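Local coordinates for erythrocyte membrane protein 1 (Plasmodium falciparum, PDB 2XU0) that probably binds host cell-surface receptors as a parasite adhesin on infected erythrocytes, this chain being its N-terminal segment and first Duffy-binding-like (DBL1α) domain, involved in rosetting, at residues 192-197 against 316-321; 133-138 against 200-205. The protein carries 10 engineered substitutions. All blocks are in the same frame, centred on the assembly; numbering follows the deposited sequence.

Both contacts draw on helix 186-204, contact 1 using its middle (192-197) and contact 2 its C-terminal end (200-205), and their centres lie about 11 Å apart in the interior of the domain. Along the chain the segments alternate: 133-138, 192-197, 200-205, then 316-321 on helix 311-338. R134 joins them directly, since its NH2 forms a 2.8 Å salt bridge with E318 OE1 and its NH1 probably hydrogen-bonds S195 OG. Contact 1 joins helix 186-204 to helix 311-338, near the start of the C-terminal subdomain, whereas both segments of contact 2 lie in the Duffy-binding region. Together they attach helices 133-136 and 311-338 to one shared helix in the helical core of this adhesion domain.

Contact 1 (192-197 against 316-321); sequences LARSFA and FEEWSE
R194 reaches from helix 186-204 to E317 on helix 311-338 in a salt bridge whose main bond runs from R194 NH2 to E317 OE1 at 3.0 Å. The N-H...O angle is 153°, and the nitrogen meets the syn side of the carboxylate. Two weak bonds widen the grip, R194 NE to OE1 and R194 NH2 to OE2 of E317, although the guanidinium and carboxylate planes are 36° apart. A water continues the polar network, accepting from R194 NH1 at 2.8 Å and donating to E318 OE2.

E318 plays a different part. With CG anti to the backbone N and an extended chain, it lays CB and CG over one guanidinium face, CG displaced toward the rim, while OE1 packs 3.5 Å from R194 CD. That oxygen lies well out of the guanidinium plane, adding only charge attraction to R194; its salt bridge goes to R134. CB and CG of E321 approach R194 NH2 obliquely, each at 4.0 Å, and E321 OE1 turns to H441 N.

The two helix segments are roughly antiparallel (151°), with axes 12.1 Å apart at closest approach, a gap bridged by long charged side chains. Buried acidic groups around R194 probably stabilise its positive charge in this helix-helix contact at the centre of the helical Duffy-binding-like domain.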
ATOM      1  N   LEU A 192       0.060  -7.638   4.554  1.00 28.69           N
ATOM      2  CA  LEU A 192       0.726  -7.727   5.844  1.00 27.87           C
ATOM      3  C   LEU A 192       2.099  -7.071   5.776  1.00 31.53           C
ATOM      4  O   LEU A 192       2.494  -6.402   6.728  1.00 33.79           O
ATOM      5  CB  LEU A 192       0.891  -9.196   6.287  1.00 28.59           C
ATOM      6  CG  LEU A 192      -0.386  -9.944   6.761  1.00 33.36           C
ATOM      7  CD1 LEU A 192      -0.031 -11.379   7.190  1.00 32.96           C
ATOM      8  CD2 LEU A 192      -1.045  -9.225   7.906  1.00 33.87           C
ATOM      9  N   ALA A 193       2.845  -7.270   4.685  1.00 25.24           N
ATOM     10  CA  ALA A 193       4.190  -6.640   4.535  1.00 25.05           C
ATOM     11  C   ALA A 193       4.040  -5.098   4.499  1.00 29.03           C
ATOM     12  O   ALA A 193       4.870  -4.372   5.047  1.00 28.46           O
ATOM     13  CB  ALA A 193       4.837  -7.132   3.269  1.00 25.80           C
ATOM     14  N   ARG A 194       2.932  -4.611   3.926  1.00 26.64           N
ATOM     15  CA  ARG A 194       2.668  -3.174   3.864  1.00 26.52           C
ATOM     16  C   ARG A 194       2.378  -2.590   5.224  1.00 29.04           C
ATOM     17  O   ARG A 194       2.855  -1.502   5.508  1.00 28.48           O
ATOM     18  CB  ARG A 194       1.557  -2.862   2.877  1.00 26.42           C
ATOM     19  CG  ARG A 194       1.971  -3.120   1.456  1.00 27.98           C
ATOM     20  CD  ARG A 194       0.781  -2.850   0.606  1.00 31.57           C
ATOM     21  NE  ARG A 194       1.110  -2.924  -0.806  1.00 33.09           N
ATOM     22  CZ  ARG A 194       0.299  -3.432  -1.714  1.00 40.68           C
ATOM     23  NH1 ARG A 194      -0.878  -3.928  -1.355  1.00 35.65           N
ATOM     24  NH2 ARG A 194       0.650  -3.451  -2.984  1.00 25.07           N
ATOM     25  N   SER A 195       1.622  -3.322   6.083  1.00 26.44           N
ATOM     26  CA  SER A 195       1.322  -2.898   7.447  1.00 26.19           C
ATOM     27  C   SER A 195       2.552  -3.001   8.312  1.00 26.85           C
ATOM     28  O   SER A 195       2.790  -2.135   9.135  1.00 27.89           O
ATOM     29  CB  SER A 195       0.168  -3.720   8.033  1.00 29.30           C
ATOM     30  OG  SER A 195      -1.045  -3.198   7.525  1.00 34.56           O
ATOM     31  N   PHE A 196       3.328  -4.089   8.151  1.00 25.83           N
ATOM     32  CA  PHE A 196       4.591  -4.317   8.872  1.00 24.38           C
ATOM     33  C   PHE A 196       5.506  -3.116   8.654  1.00 28.09           C
ATOM     34  O   PHE A 196       6.131  -2.614   9.608  1.00 29.39           O
ATOM     35  CB  PHE A 196       5.279  -5.554   8.292  1.00 25.80           C
ATOM     36  CG  PHE A 196       6.614  -5.922   8.886  1.00 26.83           C
ATOM     37  CD1 PHE A 196       6.719  -6.308  10.219  1.00 30.07           C
ATOM     38  CD2 PHE A 196       7.742  -6.029   8.079  1.00 28.84           C
ATOM     39  CE1 PHE A 196       7.939  -6.787  10.736  1.00 31.46           C
ATOM     40  CE2 PHE A 196       8.965  -6.483   8.594  1.00 30.48           C
ATOM     41  CZ  PHE A 196       9.065  -6.825   9.924  1.00 29.98           C
ATOM     42  N   ALA A 197       5.590  -2.674   7.394  1.00 24.23           N
ATOM     43  CA  ALA A 197       6.409  -1.494   7.007  1.00 25.79           C
ATOM     44  C   ALA A 197       5.891  -0.176   7.646  1.00 29.91           C
ATOM     45  O   ALA A 197       6.691   0.599   8.166  1.00 28.63           O
ATOM     46  CB  ALA A 197       6.472  -1.375   5.495  1.00 26.33           C
ATOM     47  N   PHE A 316       2.604   4.983  -2.790  1.00 25.78           N
ATOM     48  CA  PHE A 316       2.301   5.221  -4.185  1.00 24.83           C
ATOM     49  C   PHE A 316       2.164   3.856  -4.897  1.00 26.39           C
ATOM     50  O   PHE A 316       1.304   3.708  -5.755  1.00 26.24           O
ATOM     51  CB  PHE A 316       3.434   6.103  -4.797  1.00 26.57           C
ATOM     52  CG  PHE A 316       3.198   6.770  -6.136  1.00 26.95           C
ATOM     53  CD1 PHE A 316       1.952   6.702  -6.765  1.00 28.41           C
ATOM     54  CD2 PHE A 316       4.234   7.448  -6.787  1.00 26.33           C
ATOM     55  CE1 PHE A 316       1.735   7.324  -8.008  1.00 28.02           C
ATOM     56  CE2 PHE A 316       4.028   8.039  -8.042  1.00 28.07           C
ATOM     57  CZ  PHE A 316       2.777   7.997  -8.634  1.00 26.90           C
ATOM     58  N   GLU A 317       2.993   2.859  -4.530  1.00 21.88           N
ATOM     59  CA  GLU A 317       2.911   1.516  -5.125  1.00 22.21           C
ATOM     60  C   GLU A 317       1.564   0.871  -4.708  1.00 26.44           C
ATOM     61  O   GLU A 317       0.893   0.268  -5.534  1.00 25.39           O
ATOM     62  CB  GLU A 317       4.123   0.645  -4.694  1.00 23.52           C
ATOM     63  CG  GLU A 317       4.129  -0.760  -5.267  1.00 32.29           C
ATOM     64  CD  GLU A 317       3.281  -1.803  -4.557  1.00 43.88           C
ATOM     65  OE1 GLU A 317       2.932  -1.602  -3.371  1.00 31.82           O
ATOM     66  OE2 GLU A 317       2.931  -2.810  -5.210  1.00 32.78           O
ATOM     67  N   GLU A 318       1.159   1.029  -3.454  1.00 25.05           N
ATOM     68  CA  GLU A 318      -0.139   0.488  -3.009  1.00 26.18           C
ATOM     69  C   GLU A 318      -1.290   1.276  -3.643  1.00 31.57           C
ATOM     70  O   GLU A 318      -2.328   0.699  -3.991  1.00 31.63           O
ATOM     71  CB  GLU A 318      -0.233   0.562  -1.497  1.00 27.92           C
ATOM     72  CG  GLU A 318      -1.484  -0.072  -0.906  1.00 27.18           C
ATOM     73  CD  GLU A 318      -1.466  -0.075   0.600  1.00 34.14           C
ATOM     74  OE1 GLU A 318      -0.470   0.418   1.182  1.00 36.35           O
ATOM     75  OE2 GLU A 318      -2.413  -0.626   1.206  1.00 39.23           O
ATOM     76  N   TRP A 319      -1.089   2.596  -3.849  1.00 30.00           N
ATOM     77  CA  TRP A 319      -2.116   3.427  -4.477  1.00 27.74           C
ATOM     78  C   TRP A 319      -2.416   2.873  -5.856  1.00 30.85           C
ATOM     79  O   TRP A 319      -3.581   2.693  -6.211  1.00 30.57           O
ATOM     80  CB  TRP A 319      -1.684   4.906  -4.556  1.00 25.65           C
ATOM     81  CG  TRP A 319      -2.692   5.777  -5.254  1.00 27.12           C
ATOM     82  CD1 TRP A 319      -3.711   6.474  -4.669  1.00 29.91           C
ATOM     83  CD2 TRP A 319      -2.849   5.947  -6.672  1.00 27.29           C
ATOM     84  NE1 TRP A 319      -4.476   7.091  -5.631  1.00 29.71           N
ATOM     85  CE2 TRP A 319      -3.972   6.786  -6.870  1.00 30.92           C
ATOM     86  CE3 TRP A 319      -2.109   5.534  -7.794  1.00 28.68           C
ATOM     87  CZ2 TRP A 319      -4.378   7.205  -8.140  1.00 29.49           C
ATOM     88  CZ3 TRP A 319      -2.552   5.889  -9.058  1.00 30.07           C
ATOM     89  CH2 TRP A 319      -3.687   6.703  -9.222  1.00 30.92           C
ATOM     90  N   SER A 320      -1.369   2.642  -6.643  1.00 28.99           N
ATOM     91  CA  SER A 320      -1.497   2.167  -8.024  1.00 29.64           C
ATOM     92  C   SER A 320      -2.099   0.763  -8.152  1.00 31.00           C
ATOM     93  O   SER A 320      -2.938   0.539  -9.029  1.00 28.33           O
ATOM     94  CB  SER A 320      -0.172   2.305  -8.777  1.00 32.49           C
ATOM     95  OG  SER A 320       0.804   1.421  -8.267  1.00 46.37           O
ATOM     96  N   GLU A 321      -1.691  -0.158  -7.273  1.00 27.66           N
ATOM     97  CA  GLU A 321      -2.203  -1.535  -7.244  1.00 27.82           C
ATOM     98  C   GLU A 321      -3.686  -1.581  -6.880  1.00 30.78           C
ATOM     99  O   GLU A 321      -4.470  -2.276  -7.544  1.00 30.78           O
ATOM    100  CB  GLU A 321      -1.374  -2.414  -6.285  1.00 28.79           C
ATOM    101  CG  GLU A 321      -0.043  -2.861  -6.894  1.00 33.92           C
ATOM    102  CD  GLU A 321      -0.246  -3.816  -8.053  1.00 42.73           C
ATOM    103  OE1 GLU A 321      -0.587  -4.994  -7.806  1.00 36.87           O
ATOM    104  OE2 GLU A 321      -0.190  -3.349  -9.211  1.00 29.11           O
TER
HETATM  105  O   HOH W   1      -2.621  -3.809   0.821  1.00 39.47           O

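Contact 2 (133-138 against 200-205); sequences PRRRHI and GDIVRG
I138 and I202 are the residues whose backbones come nearest across this contact, with 10.7 Å between their CA atoms, so side chains alone close the gap. The first segment is the short helix 133-136, which gives way to a turn at H137; I138 N still bonds back to R135 O. The second is the last turn of helix 186-204, ended by a Schellman motif at G205, whose phi is positive (76°) and whose N donates to I202 O.

I202 supplies the apolar end that meets both partners. Its CG1 is anti to the carbonyl carbon (chi1 -66°), and CD1 comes to rest over the centre of one face of the R135 guanidinium, 3.8 Å from NH2. R135 and I202 meet head-on. R135 bends at chi2 (71°), which brings its guanidinium against I202; its NE forms a salt bridge with D207, and the I202 methyl covers one face. Beside this, I138 CG2 packs against I202 CD1 at 4.2 Å as the two isoleucines run alongside one another, pointing opposite ways. No hydrogen bond crosses the contact.

Within the second segment, R204 folds back along the last turn, in a salt bridge with D201, and also makes cation-pi contacts with W257 and Y308. I138 also touches E168 of helix 154-175, and R135 packs on W315 of helix 311-338, placing helix 133-136 and the turn after it against helices 154-175, 186-204 and 311-338 of the Duffy-binding fold.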
ATOM      1  N   PRO A 133      -6.071   3.838   2.574  1.00 28.36           N
ATOM      2  CA  PRO A 133      -7.057   3.471   3.630  1.00 29.56           C
ATOM      3  C   PRO A 133      -6.568   2.391   4.600  1.00 31.99           C
ATOM      4  O   PRO A 133      -6.875   2.482   5.789  1.00 31.13           O
ATOM      5  CB  PRO A 133      -8.320   3.068   2.834  1.00 31.08           C
ATOM      6  CG  PRO A 133      -7.881   2.900   1.464  1.00 34.73           C
ATOM      7  CD  PRO A 133      -6.653   3.710   1.223  1.00 29.38           C
ATOM      8  N   ARG A 134      -5.661   1.455   4.136  1.00 29.34           N
ATOM      9  CA  ARG A 134      -5.071   0.456   5.026  1.00 28.77           C
ATOM     10  C   ARG A 134      -4.285   1.176   6.135  1.00 32.72           C
ATOM     11  O   ARG A 134      -4.351   0.768   7.279  1.00 31.67           O
ATOM     12  CB  ARG A 134      -4.198  -0.559   4.242  1.00 29.20           C
ATOM     13  CG  ARG A 134      -3.623  -1.736   5.075  1.00 30.06           C
ATOM     14  CD  ARG A 134      -2.307  -2.304   4.521  1.00 35.81           C
ATOM     15  NE  ARG A 134      -1.485  -1.249   3.915  1.00 28.18           N
ATOM     16  CZ  ARG A 134      -0.695  -0.423   4.586  1.00 35.04           C
ATOM     17  NH1 ARG A 134      -0.517  -0.577   5.891  1.00 31.81           N
ATOM     18  NH2 ARG A 134      -0.070   0.559   3.958  1.00 29.66           N
ATOM     19  N   ARG A 135      -3.577   2.280   5.810  1.00 30.55           N
ATOM     20  CA  ARG A 135      -2.816   3.022   6.812  1.00 29.99           C
ATOM     21  C   ARG A 135      -3.726   3.832   7.702  1.00 32.50           C
ATOM     22  O   ARG A 135      -3.504   3.856   8.903  1.00 33.74           O
ATOM     23  CB  ARG A 135      -1.714   3.946   6.167  1.00 29.06           C
ATOM     24  CG  ARG A 135      -1.067   4.973   7.129  1.00 31.64           C
ATOM     25  CD  ARG A 135      -0.153   4.308   8.162  1.00 31.59           C
ATOM     26  NE  ARG A 135       0.287   5.235   9.218  1.00 29.73           N
ATOM     27  CZ  ARG A 135      -0.370   5.487  10.351  1.00 42.42           C
ATOM     28  NH1 ARG A 135      -1.542   4.912  10.591  1.00 41.04           N
ATOM     29  NH2 ARG A 135       0.142   6.306  11.255  1.00 27.34           N
ATOM     30  N   ARG A 136      -4.635   4.607   7.110  1.00 32.48           N
ATOM     31  CA  ARG A 136      -5.550   5.506   7.834  1.00 34.15           C
ATOM     32  C   ARG A 136      -6.203   4.846   9.069  1.00 41.06           C
ATOM     33  O   ARG A 136      -6.240   5.436  10.153  1.00 42.35           O
ATOM     34  CB  ARG A 136      -6.656   5.998   6.887  1.00 32.18           C
ATOM     35  CG  ARG A 136      -6.200   7.000   5.837  1.00 33.40           C
ATOM     36  CD  ARG A 136      -7.378   7.439   5.006  1.00 35.76           C
ATOM     37  NE  ARG A 136      -8.110   8.503   5.702  1.00 40.34           N
ATOM     38  CZ  ARG A 136      -9.071   9.234   5.150  1.00 57.35           C
ATOM     39  NH1 ARG A 136      -9.449   9.010   3.895  1.00 47.79           N
ATOM     40  NH2 ARG A 136      -9.666  10.193   5.847  1.00 44.79           N
ATOM     41  N   HIS A 137      -6.653   3.605   8.915  1.00 36.96           N
ATOM     42  CA  HIS A 137      -7.364   2.903   9.982  1.00 36.31           C
ATOM     43  C   HIS A 137      -6.580   1.805  10.674  1.00 41.00           C
ATOM     44  O   HIS A 137      -7.176   0.959  11.326  1.00 40.48           O
ATOM     45  CB  HIS A 137      -8.719   2.414   9.456  1.00 36.01           C
ATOM     46  CG  HIS A 137      -9.395   3.399   8.561  1.00 38.42           C
ATOM     47  ND1 HIS A 137      -9.817   4.642   9.033  1.00 40.30           N
ATOM     48  CD2 HIS A 137      -9.703   3.303   7.249  1.00 38.93           C
ATOM     49  CE1 HIS A 137     -10.369   5.247   7.993  1.00 38.58           C
ATOM     50  NE2 HIS A 137     -10.328   4.479   6.900  1.00 38.75           N
ATOM     51  N   ILE A 138      -5.236   1.856  10.591  1.00 38.39           N
ATOM     52  CA  ILE A 138      -4.326   0.899  11.225  1.00 38.57           C
ATOM     53  C   ILE A 138      -4.648   0.698  12.726  1.00 44.70           C
ATOM     54  O   ILE A 138      -5.009   1.661  13.421  1.00 43.57           O
ATOM     55  CB  ILE A 138      -2.829   1.283  10.953  1.00 40.72           C
ATOM     56  CG1 ILE A 138      -2.014   0.060  10.521  1.00 39.50           C
ATOM     57  CG2 ILE A 138      -2.162   2.044  12.139  1.00 41.83           C
ATOM     58  CD1 ILE A 138      -0.608   0.359   9.954  1.00 40.47           C
ATOM     59  N   GLY A 200       6.746  -0.341  11.425  1.00 25.87           N
ATOM     60  CA  GLY A 200       8.167  -0.004  11.564  1.00 26.65           C
ATOM     61  C   GLY A 200       8.399   1.493  11.474  1.00 31.40           C
ATOM     62  O   GLY A 200       9.172   2.047  12.266  1.00 29.10           O
ATOM     63  N   ASP A 201       7.690   2.171  10.530  1.00 28.68           N
ATOM     64  CA  ASP A 201       7.827   3.636  10.447  1.00 29.63           C
ATOM     65  C   ASP A 201       7.218   4.365  11.631  1.00 32.82           C
ATOM     66  O   ASP A 201       7.763   5.379  12.048  1.00 32.10           O
ATOM     67  CB  ASP A 201       7.380   4.204   9.082  1.00 31.74           C
ATOM     68  CG  ASP A 201       8.391   3.905   7.984  1.00 36.10           C
ATOM     69  OD1 ASP A 201       9.535   3.498   8.318  1.00 34.67           O
ATOM     70  OD2 ASP A 201       8.014   3.971   6.799  1.00 40.32           O
ATOM     71  N   ILE A 202       6.131   3.811  12.226  1.00 30.11           N
ATOM     72  CA  ILE A 202       5.500   4.413  13.408  1.00 29.54           C
ATOM     73  C   ILE A 202       6.473   4.272  14.590  1.00 33.95           C
ATOM     74  O   ILE A 202       6.784   5.255  15.256  1.00 33.96           O
ATOM     75  CB  ILE A 202       4.090   3.788  13.714  1.00 31.77           C
ATOM     76  CG1 ILE A 202       3.058   4.113  12.599  1.00 30.49           C
ATOM     77  CG2 ILE A 202       3.587   4.263  15.078  1.00 32.33           C
ATOM     78  CD1 ILE A 202       1.837   3.147  12.536  1.00 28.10           C
ATOM     79  N   VAL A 203       6.971   3.046  14.803  1.00 30.08           N
ATOM     80  CA  VAL A 203       7.931   2.733  15.847  1.00 31.00           C
ATOM     81  C   VAL A 203       9.150   3.634  15.727  1.00 34.41           C
ATOM     82  O   VAL A 203       9.587   4.183  16.733  1.00 35.20           O
ATOM     83  CB  VAL A 203       8.307   1.223  15.841  1.00 34.42           C
ATOM     84  CG1 VAL A 203       9.543   0.947  16.695  1.00 34.37           C
ATOM     85  CG2 VAL A 203       7.133   0.366  16.310  1.00 34.54           C
ATOM     86  N   ARG A 204       9.679   3.811  14.513  1.00 30.29           N
ATOM     87  CA  ARG A 204      10.895   4.622  14.278  1.00 30.25           C
ATOM     88  C   ARG A 204      10.680   6.131  14.253  1.00 35.09           C
ATOM     89  O   ARG A 204      11.650   6.880  14.233  1.00 35.02           O
ATOM     90  CB  ARG A 204      11.638   4.138  13.010  1.00 30.49           C
ATOM     91  CG  ARG A 204      12.294   2.743  13.187  1.00 36.11           C
ATOM     92  CD  ARG A 204      12.814   2.127  11.899  1.00 30.91           C
ATOM     93  NE  ARG A 204      11.750   1.903  10.914  1.00 35.03           N
ATOM     94  CZ  ARG A 204      11.900   1.252   9.760  1.00 35.66           C
ATOM     95  NH1 ARG A 204      13.072   0.712   9.438  1.00 25.58           N
ATOM     96  NH2 ARG A 204      10.884   1.139   8.925  1.00 27.57           N
ATOM     97  N   GLY A 205       9.427   6.567  14.212  1.00 32.72           N
ATOM     98  CA  GLY A 205       9.100   7.984  14.133  1.00 32.98           C
ATOM     99  C   GLY A 205       9.305   8.590  12.755  1.00 39.16           C
ATOM    100  O   GLY A 205       9.455   9.807  12.635  1.00 39.54           O
TER